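Side-chain contacts in PpBBE-like 1 D396N (Physcomitrella patens subsp. patens, PDB 6EO5), which oxidises cellobiose by way of a bi-covalently attached FAD, as a berberine bridge enzyme-like oxidase of the VAO flavoprotein family: residues W229-K232 and A233-F236; L343-A346 and G347-A350; A350-N353 and A354-T357; Y411-R414 and Y415-V419. All coordinates share one frame; numbering follows the deposited sequence.

Contact 1: W229-K232 and A233-F236; sequences WNDK and AVLF
The methyl CG2 of Val234 meets the five-membered part of the Trp229 indole obliquely, 4.0 Å from CD1, the two side chains crossing at about a right angle. This overlap bridges a strand-to-helix turn: strand 222-230 ends here, and Val234 is the N-cap of helix 235-246. Asp231 shapes the bend as an Asx turn, its OD1 accepting from Ala233 N at 2.9 Å. With CG anti to the backbone N (chi1 -171°), the carboxylate swings forward along the chain, and the amide reaches OD1 from above the carboxylate plane, 48° out of it. The main chain closes the same turn only weakly, through Val234 N and Asp231 O, 3.3 Å apart, over Lys232 and Ala233 in type I beta-turn conformation. An alanine in place of Asp231 would probably leave Ala233 N without its acceptor and the turn relying on that weak backbone bond. Outside the turn, Trp229 NE1, next to the CD1 that Val234 touches, donates to Pro291 O, which anchors the same five-membered ring. Leu235 leans back over the turn, its CG 3.5 Å from Lys232 O.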
loop_
_atom_site.group_PDB
_atom_site.type_symbol
_atom_site.label_atom_id
_atom_site.label_comp_id
_atom_site.label_asym_id
_atom_site.label_seq_id
_atom_site.Cartn_x
_atom_site.Cartn_y
_atom_site.Cartn_z
ATOM N N TRP A 229 1.104 -16.259 19.795
ATOM C CA TRP A 229 0.777 -16.361 21.217
ATOM C C TRP A 229 -0.577 -15.718 21.482
ATOM O O TRP A 229 -1.056 -14.886 20.710
ATOM C CB TRP A 229 1.777 -15.649 22.133
ATOM C CG TRP A 229 3.148 -16.200 22.239
ATOM C CD1 TRP A 229 3.647 -16.971 23.257
ATOM C CD2 TRP A 229 4.240 -15.963 21.343
ATOM N NE1 TRP A 229 4.972 -17.248 23.031
ATOM C CE2 TRP A 229 5.362 -16.643 21.865
ATOM C CE3 TRP A 229 4.374 -15.258 20.143
ATOM C CZ2 TRP A 229 6.599 -16.630 21.233
ATOM C CZ3 TRP A 229 5.602 -15.252 19.515
ATOM C CH2 TRP A 229 6.700 -15.937 20.059
ATOM N N ASN A 230 -1.170 -16.081 22.620
ATOM C CA ASN A 230 -2.440 -15.511 23.051
ATOM C C ASN A 230 -2.354 -15.362 24.566
ATOM O O ASN A 230 -2.822 -16.207 25.328
ATOM C CB ASN A 230 -3.630 -16.360 22.634
ATOM C CG ASN A 230 -4.962 -15.679 22.942
ATOM O OD1 ASN A 230 -5.018 -14.471 23.218
ATOM N ND2 ASN A 230 -6.039 -16.449 22.893
ATOM N N ASP A 231 -1.748 -14.260 24.992
ATOM C CA ASP A 231 -1.421 -14.030 26.388
ATOM C C ASP A 231 -1.040 -12.563 26.549
ATOM O O ASP A 231 0.007 -12.135 26.056
ATOM C CB ASP A 231 -0.279 -14.951 26.818
ATOM C CG ASP A 231 -0.022 -14.925 28.317
ATOM O OD1 ASP A 231 -0.497 -14.002 29.019
ATOM O OD2 ASP A 231 0.685 -15.844 28.794
ATOM N N LYS A 232 -1.892 -11.779 27.215
ATOM C CA LYS A 232 -1.592 -10.367 27.425
ATOM C C LYS A 232 -0.267 -10.156 28.146
ATOM O O LYS A 232 0.317 -9.073 28.035
ATOM C CB LYS A 232 -2.721 -9.707 28.217
ATOM C CG LYS A 232 -3.683 -8.877 27.381
ATOM C CD LYS A 232 -5.109 -8.992 27.920
ATOM C CE LYS A 232 -5.979 -7.831 27.448
ATOM N NZ LYS A 232 -7.429 -8.047 27.744
ATOM N N ALA A 233 0.234 -11.170 28.861
ATOM C CA ALA A 233 1.385 -10.982 29.734
ATOM C C ALA A 233 2.718 -11.073 29.000
ATOM O O ALA A 233 3.717 -10.541 29.494
ATOM C CB ALA A 233 1.350 -12.002 30.869
ATOM N N VAL A 234 2.767 -11.709 27.833
ATOM C CA VAL A 234 4.032 -11.891 27.133
ATOM C C VAL A 234 4.219 -10.875 26.008
ATOM O O VAL A 234 5.125 -11.039 25.178
ATOM C CB VAL A 234 4.175 -13.333 26.604
ATOM C CG1 VAL A 234 4.024 -14.328 27.743
ATOM C CG2 VAL A 234 3.163 -13.635 25.496
ATOM N N LEU A 235 3.391 -9.826 25.962
ATOM C CA LEU A 235 3.464 -8.857 24.868
ATOM C C LEU A 235 4.766 -8.056 24.904
ATOM O O LEU A 235 5.407 -7.849 23.867
ATOM C CB LEU A 235 2.261 -7.912 24.916
ATOM C CG LEU A 235 0.910 -8.533 24.594
ATOM C CD1 LEU A 235 -0.205 -7.535 24.855
ATOM C CD2 LEU A 235 0.888 -9.026 23.148
ATOM N N PHE A 236 5.159 -7.571 26.080
ATOM C CA PHE A 236 6.410 -6.832 26.177
ATOM C C PHE A 236 7.581 -7.709 25.765
ATOM O O PHE A 236 8.433 -7.304 24.961
ATOM C CB PHE A 236 6.619 -6.314 27.599
ATOM C CG PHE A 236 7.906 -5.569 27.771
ATOM C CD1 PHE A 236 9.084 -6.242 28.075
ATOM C CD2 PHE A 236 7.951 -4.196 27.597
ATOM C CE1 PHE A 236 10.274 -5.561 28.204
ATOM C CE2 PHE A 236 9.145 -3.505 27.731
ATOM C CZ PHE A 236 10.304 -4.188 28.035
#

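Contact 2: L343-A346 and G347-A350; sequences LSDA and GINA
Leu343 and Ile348 close over the start of helix 345-355, with Leu343 CB 3.8 Å from Ile348 CG1. The pair is a hydrophobic staple, joining the residue just before the N-cap to the fourth residue of the helix. Ser344 is the N-cap between them, and its OG accepts from Gly347 N at 3.0 Å. That is one half of a capping box; Gly347 has no side chain with which to return the bond. The serine OG can reach forward to this amide because it stands between its own N and carbonyl carbon (chi1 66°).

The apolar flank is the close-packed one. Ile348 lays CG1 over Ser344 O at 3.3 Å, the same oxygen that receives Ile348 N, and it also touches Phe236 and Gln243 of helix 235-246. An alanine at Ile348 would probably leave Leu343 without its staple partner and open a gap against Phe236.

The other flank is looser, and Ser344, Asp345 and Ala346 are exposed to solvent. Asp345 turns its side chain away from the following turn and sends OD1 to Lys240 in a salt bridge, while Ala346 offers little beyond its backbone. Asn349, only partly exposed, folds its amide back over the preceding turn. Asp345 O thus takes two donors from one residue, a sound bond from Asn349 N at 3.2 Å and a weak one from Asn349 ND2 at 3.0 Å, bent to 122° at the hydrogen.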
loop_
_atom_site.group_PDB
_atom_site.type_symbol
_atom_site.label_atom_id
_atom_site.label_comp_id
_atom_site.label_asym_id
_atom_site.label_seq_id
_atom_site.Cartn_x
_atom_site.Cartn_y
_atom_site.Cartn_z
ATOM N N LEU A 343 11.980 1.172 19.878
ATOM C CA LEU A 343 11.461 1.813 21.071
ATOM C C LEU A 343 12.298 1.415 22.279
ATOM O O LEU A 343 12.686 0.256 22.434
ATOM C CB LEU A 343 9.992 1.434 21.285
ATOM C CG LEU A 343 9.020 1.795 20.156
ATOM C CD1 LEU A 343 7.642 1.233 20.430
ATOM C CD2 LEU A 343 8.960 3.296 19.949
ATOM N N SER A 344 12.589 2.392 23.128
ATOM C CA SER A 344 13.114 2.131 24.460
ATOM C C SER A 344 12.201 1.166 25.195
ATOM O O SER A 344 11.073 0.923 24.757
ATOM C CB SER A 344 13.238 3.438 25.252
ATOM O OG SER A 344 11.962 4.018 25.507
ATOM N N ASP A 345 12.664 0.601 26.311
ATOM C CA ASP A 345 11.776 -0.269 27.077
ATOM C C ASP A 345 10.584 0.519 27.607
ATOM O O ASP A 345 9.453 0.015 27.631
ATOM C CB ASP A 345 12.528 -0.950 28.219
ATOM C CG ASP A 345 13.470 -2.065 27.728
ATOM O OD1 ASP A 345 13.431 -2.448 26.526
ATOM O OD2 ASP A 345 14.253 -2.574 28.561
ATOM N N ALA A 346 10.815 1.770 28.011
ATOM C CA ALA A 346 9.719 2.613 28.472
ATOM C C ALA A 346 8.706 2.845 27.357
ATOM O O ALA A 346 7.493 2.825 27.597
ATOM C CB ALA A 346 10.272 3.944 28.983
ATOM N N GLY A 347 9.193 3.067 26.128
ATOM C CA GLY A 347 8.298 3.217 24.993
ATOM C C GLY A 347 7.475 1.973 24.706
ATOM O O GLY A 347 6.297 2.071 24.356
ATOM N N ILE A 348 8.077 0.788 24.836
ATOM C CA ILE A 348 7.324 -0.436 24.568
ATOM C C ILE A 348 6.170 -0.586 25.558
ATOM O O ILE A 348 5.052 -0.947 25.172
ATOM C CB ILE A 348 8.253 -1.668 24.577
ATOM C CG1 ILE A 348 9.299 -1.559 23.469
ATOM C CG2 ILE A 348 7.453 -2.948 24.397
ATOM C CD1 ILE A 348 10.300 -2.672 23.469
ATOM N N ASN A 349 6.412 -0.290 26.841
ATOM C CA ASN A 349 5.331 -0.354 27.826
ATOM C C ASN A 349 4.272 0.711 27.581
ATOM O O ASN A 349 3.075 0.449 27.749
ATOM C CB ASN A 349 5.875 -0.210 29.241
ATOM C CG ASN A 349 6.592 -1.441 29.700
ATOM O OD1 ASN A 349 5.986 -2.499 29.910
ATOM N ND2 ASN A 349 7.899 -1.322 29.863
ATOM N N ALA A 350 4.693 1.923 27.219
ATOM C CA ALA A 350 3.727 2.986 26.958
ATOM C C ALA A 350 2.834 2.619 25.782
ATOM O O ALA A 350 1.623 2.876 25.801
ATOM C CB ALA A 350 4.453 4.310 26.705
#

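Contact 3: A350-N353 and A354-T357; sequences AMIN and AMNT
The carbonyl oxygen of Ala354, a residue whose own amide is tied back to Ala350 O at 2.9 Å, is gripped by two donors from Thr357. The hydroxyl OG1 of Thr357 gives the shorter bond to Ala354 O, 2.8 Å, and Thr357 N adds a longer one of 3.2 Å. The hydroxyl reaches this oxygen because OG1 is set between its backbone N and carbonyl carbon (chi1 65°), curling back over the last turn, while CG2 lies 3.3 Å from Asn353 O.

On another part of the turn, Ile352 and Asn356 lie side by side and point the same way, with the branch methyl CG2 of Ile352 3.5 Å from Asn356 ND2. The same methyl lies 4.3 Å from CE of Met355, whose chain is extended until it bends at its last torsion. Outside these segments, Ile352 and Met355 rest on Leu235 of helix 235-246, whereas Met351 reaches Tyr415 of helix 405-420.

Bonds from residue i to i-4, as in Asn356 N to Ile352 O at 2.8 Å, are followed by an i to i-3 bond from Thr357 N to Ala354 O; a type I turn of this kind, over Met355 and Asn356, is common at the C-terminal end of an alpha-helix.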
loop_
_atom_site.group_PDB
_atom_site.type_symbol
_atom_site.label_atom_id
_atom_site.label_comp_id
_atom_site.label_asym_id
_atom_site.label_seq_id
_atom_site.Cartn_x
_atom_site.Cartn_y
_atom_site.Cartn_z
ATOM N N ALA A 350 4.693 1.923 27.219
ATOM C CA ALA A 350 3.727 2.986 26.958
ATOM C C ALA A 350 2.834 2.619 25.782
ATOM O O ALA A 350 1.623 2.876 25.801
ATOM C CB ALA A 350 4.453 4.310 26.705
ATOM N N MET A 351 3.419 1.989 24.765
ATOM C CA MET A 351 2.664 1.541 23.606
ATOM C C MET A 351 1.639 0.481 23.994
ATOM O O MET A 351 0.460 0.583 23.631
ATOM C CB MET A 351 3.630 1.006 22.552
ATOM C CG MET A 351 2.970 0.493 21.315
ATOM S SD MET A 351 4.208 -0.135 20.184
ATOM C CE MET A 351 4.723 -1.632 21.033
ATOM N N ILE A 352 2.067 -0.542 24.747
ATOM C CA ILE A 352 1.156 -1.618 25.127
ATOM C C ILE A 352 0.102 -1.110 26.100
ATOM O O ILE A 352 -1.078 -1.467 25.996
ATOM C CB ILE A 352 1.937 -2.814 25.702
ATOM C CG1 ILE A 352 2.970 -3.317 24.685
ATOM C CG2 ILE A 352 0.985 -3.940 26.112
ATOM C CD1 ILE A 352 3.932 -4.346 25.236
ATOM N N ASN A 353 0.489 -0.253 27.046
ATOM C CA ASN A 353 -0.517 0.292 27.953
ATOM C C ASN A 353 -1.559 1.094 27.183
ATOM O O ASN A 353 -2.768 0.932 27.403
ATOM C CB ASN A 353 0.139 1.145 29.036
ATOM C CG ASN A 353 0.968 0.321 29.991
ATOM O OD1 ASN A 353 0.818 -0.900 30.068
ATOM N ND2 ASN A 353 1.855 0.983 30.726
ATOM N N ALA A 354 -1.103 1.951 26.259
ATOM C CA ALA A 354 -2.025 2.700 25.412
ATOM C C ALA A 354 -2.908 1.769 24.591
ATOM O O ALA A 354 -4.120 1.990 24.485
ATOM C CB ALA A 354 -1.248 3.643 24.496
ATOM N N MET A 355 -2.323 0.723 24.000
ATOM C CA MET A 355 -3.134 -0.245 23.271
ATOM C C MET A 355 -4.195 -0.865 24.176
ATOM O O MET A 355 -5.346 -1.048 23.764
ATOM C CB MET A 355 -2.250 -1.338 22.649
ATOM C CG MET A 355 -3.046 -2.460 21.988
ATOM S SD MET A 355 -2.087 -3.809 21.271
ATOM C CE MET A 355 -1.576 -4.681 22.746
ATOM N N ASN A 356 -3.842 -1.180 25.420
ATOM C CA ASN A 356 -4.805 -1.882 26.260
ATOM C C ASN A 356 -5.880 -0.969 26.856
ATOM O O ASN A 356 -6.724 -1.457 27.615
ATOM C CB ASN A 356 -4.083 -2.652 27.372
ATOM C CG ASN A 356 -3.243 -3.838 26.843
ATOM O OD1 ASN A 356 -3.573 -4.481 25.831
ATOM N ND2 ASN A 356 -2.152 -4.123 27.540
ATOM N N THR A 357 -5.909 0.327 26.525
ATOM C CA THR A 357 -7.031 1.155 26.951
ATOM C C THR A 357 -8.232 1.028 26.040
ATOM O O THR A 357 -9.185 1.788 26.207
ATOM C CB THR A 357 -6.643 2.629 27.026
ATOM O OG1 THR A 357 -6.329 3.095 25.716
ATOM C CG2 THR A 357 -5.460 2.841 27.943
#

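Contact 4: Y411-R414 and Y415-V419; sequences YITR and YWKVV
Tyr415 is packed through its root against the preceding turn: its CB sits 3.6 Å from both Tyr411 O and Ile412 O, while its amide bonds to Tyr411 O at 3.0 Å. CG anti to the backbone N (chi1 176°) carries the ring off the helix, where it meets Met351 and Met355 of helix 345-355 and the ring of Phe363. Helix 405-420 is amphipathic here, lying with this inner flank on the antiparallel seven-stranded sheet of the probable substrate domain, as in other VAO-family enzymes. Thr413 belongs to a more open flank. Its methyl CG2 runs alongside the extended Lys417 chain, 4.0 Å from CE, and the two side chains point the same way. Lys417 also lays CG on Thr413 O at 3.4 Å, above a backbone bond in which Lys417 N donates to that oxygen. The hydroxyl of Thr413 turns instead to Thr409 O, one turn earlier. Arg414, on the exposed side, contributes mainly through its main chain: Val418 N donates to Arg414 O at 3.0 Å. The branch CG2 of Val418 covers the same oxygen at 3.4 Å.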
loop_
_atom_site.group_PDB
_atom_site.type_symbol
_atom_site.label_atom_id
_atom_site.label_comp_id
_atom_site.label_asym_id
_atom_site.label_seq_id
_atom_site.Cartn_x
_atom_site.Cartn_y
_atom_site.Cartn_z
ATOM N N TYR A 411 -9.304 6.813 20.399
ATOM C CA TYR A 411 -8.423 5.768 20.903
ATOM C C TYR A 411 -7.175 5.633 20.040
ATOM O O TYR A 411 -6.051 5.659 20.551
ATOM C CB TYR A 411 -9.195 4.457 20.976
ATOM C CG TYR A 411 -8.350 3.222 21.093
ATOM C CD1 TYR A 411 -7.626 2.955 22.249
ATOM C CD2 TYR A 411 -8.304 2.294 20.056
ATOM C CE1 TYR A 411 -6.862 1.810 22.360
ATOM C CE2 TYR A 411 -7.549 1.146 20.157
ATOM C CZ TYR A 411 -6.828 0.911 21.311
ATOM O OH TYR A 411 -6.074 -0.227 21.412
ATOM N N ILE A 412 -7.346 5.534 18.722
ATOM C CA ILE A 412 -6.183 5.295 17.875
ATOM C C ILE A 412 -5.337 6.556 17.715
ATOM O O ILE A 412 -4.135 6.463 17.416
ATOM C CB ILE A 412 -6.616 4.717 16.511
ATOM C CG1 ILE A 412 -5.471 3.921 15.902
ATOM C CG2 ILE A 412 -7.080 5.811 15.566
ATOM C CD1 ILE A 412 -5.287 2.538 16.514
ATOM N N THR A 413 -5.921 7.733 17.936
ATOM C CA THR A 413 -5.141 8.965 17.879
ATOM C C THR A 413 -4.355 9.194 19.169
ATOM O O THR A 413 -3.208 9.661 19.125
ATOM C CB THR A 413 -6.066 10.142 17.584
ATOM O OG1 THR A 413 -6.622 9.962 16.274
ATOM C CG2 THR A 413 -5.310 11.458 17.645
ATOM N N ARG A 414 -4.953 8.879 20.321
ATOM C CA ARG A 414 -4.189 8.831 21.562
ATOM C C ARG A 414 -2.995 7.898 21.423
ATOM O O ARG A 414 -1.871 8.239 21.816
ATOM C CB ARG A 414 -5.077 8.354 22.706
ATOM C CG ARG A 414 -6.018 9.365 23.274
ATOM C CD ARG A 414 -6.722 8.745 24.462
ATOM N NE ARG A 414 -7.799 7.821 24.090
ATOM C CZ ARG A 414 -9.099 8.127 24.162
ATOM N NH1 ARG A 414 -9.473 9.338 24.608
ATOM N NH2 ARG A 414 -10.024 7.223 23.799
ATOM N N TYR A 415 -3.231 6.700 20.872
ATOM C CA TYR A 415 -2.169 5.720 20.709
ATOM C C TYR A 415 -1.036 6.280 19.862
ATOM O O TYR A 415 0.144 6.158 20.222
ATOM C CB TYR A 415 -2.742 4.449 20.085
ATOM C CG TYR A 415 -1.715 3.362 19.770
ATOM C CD1 TYR A 415 -0.937 3.411 18.609
ATOM C CD2 TYR A 415 -1.542 2.280 20.620
ATOM C CE1 TYR A 415 -0.004 2.421 18.323
ATOM C CE2 TYR A 415 -0.621 1.287 20.338
ATOM C CZ TYR A 415 0.142 1.359 19.196
ATOM O OH TYR A 415 1.043 0.364 18.927
ATOM N N TRP A 416 -1.375 6.896 18.724
ATOM C CA TRP A 416 -0.344 7.482 17.872
ATOM C C TRP A 416 0.474 8.518 18.632
ATOM O O TRP A 416 1.692 8.607 18.454
ATOM C CB TRP A 416 -0.971 8.112 16.629
ATOM C CG TRP A 416 0.043 8.555 15.611
ATOM C CD1 TRP A 416 0.461 7.851 14.516
ATOM C CD2 TRP A 416 0.785 9.792 15.598
ATOM N NE1 TRP A 416 1.412 8.568 13.827
ATOM C CE2 TRP A 416 1.625 9.764 14.464
ATOM C CE3 TRP A 416 0.812 10.918 16.433
ATOM C CZ2 TRP A 416 2.489 10.816 14.143
ATOM C CZ3 TRP A 416 1.670 11.964 16.111
ATOM C CH2 TRP A 416 2.501 11.900 14.977
ATOM N N LYS A 417 -0.177 9.306 19.495
ATOM C CA LYS A 417 0.552 10.344 20.212
ATOM C C LYS A 417 1.454 9.759 21.293
ATOM O O LYS A 417 2.521 10.323 21.570
ATOM C CB LYS A 417 -0.425 11.358 20.805
ATOM C CG LYS A 417 -1.050 12.267 19.755
ATOM C CD LYS A 417 -1.992 13.269 20.387
ATOM C CE LYS A 417 -2.763 14.029 19.327
ATOM N NZ LYS A 417 -3.689 15.027 19.936
ATOM N N VAL A 418 1.054 8.640 21.909
ATOM C CA VAL A 418 1.929 7.959 22.863
ATOM C C VAL A 418 3.184 7.457 22.160
ATOM O O VAL A 418 4.310 7.745 22.583
ATOM C CB VAL A 418 1.184 6.808 23.566
ATOM C CG1 VAL A 418 2.150 5.985 24.405
ATOM C CG2 VAL A 418 0.056 7.345 24.429
ATOM N N VAL A 419 3.014 6.705 21.070
ATOM C CA VAL A 419 4.183 6.178 20.373
ATOM C C VAL A 419 5.060 7.318 19.862
ATOM O O VAL A 419 6.294 7.215 19.870
ATOM C CB VAL A 419 3.764 5.229 19.229
ATOM C CG1 VAL A 419 5.005 4.777 18.425
ATOM C CG2 VAL A 419 2.997 4.032 19.787
#

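In the fold
Contacts 2 and 3 are the two ends of one helix, 345-355, sharing Ala350, with centres 10 Å apart. Contact 1 packs against both: Phe236 CE2 lies 3.3 Å from Asn349 ND2, and Leu235 CD1 lies 3.8 Å from Met355 CE. On another flank, contact 4 joins contact 3 through a probable hydrogen bond of 2.6 Å between Tyr411 OH and Met355 O. Contacts 1 and 4 do not meet, their nearest atoms being about 10 Å apart, so helix 345-355 bridges them. Contact 4 lies nearest the chain's centre, about 21 Å from it, against 26 to 28 Å for the others.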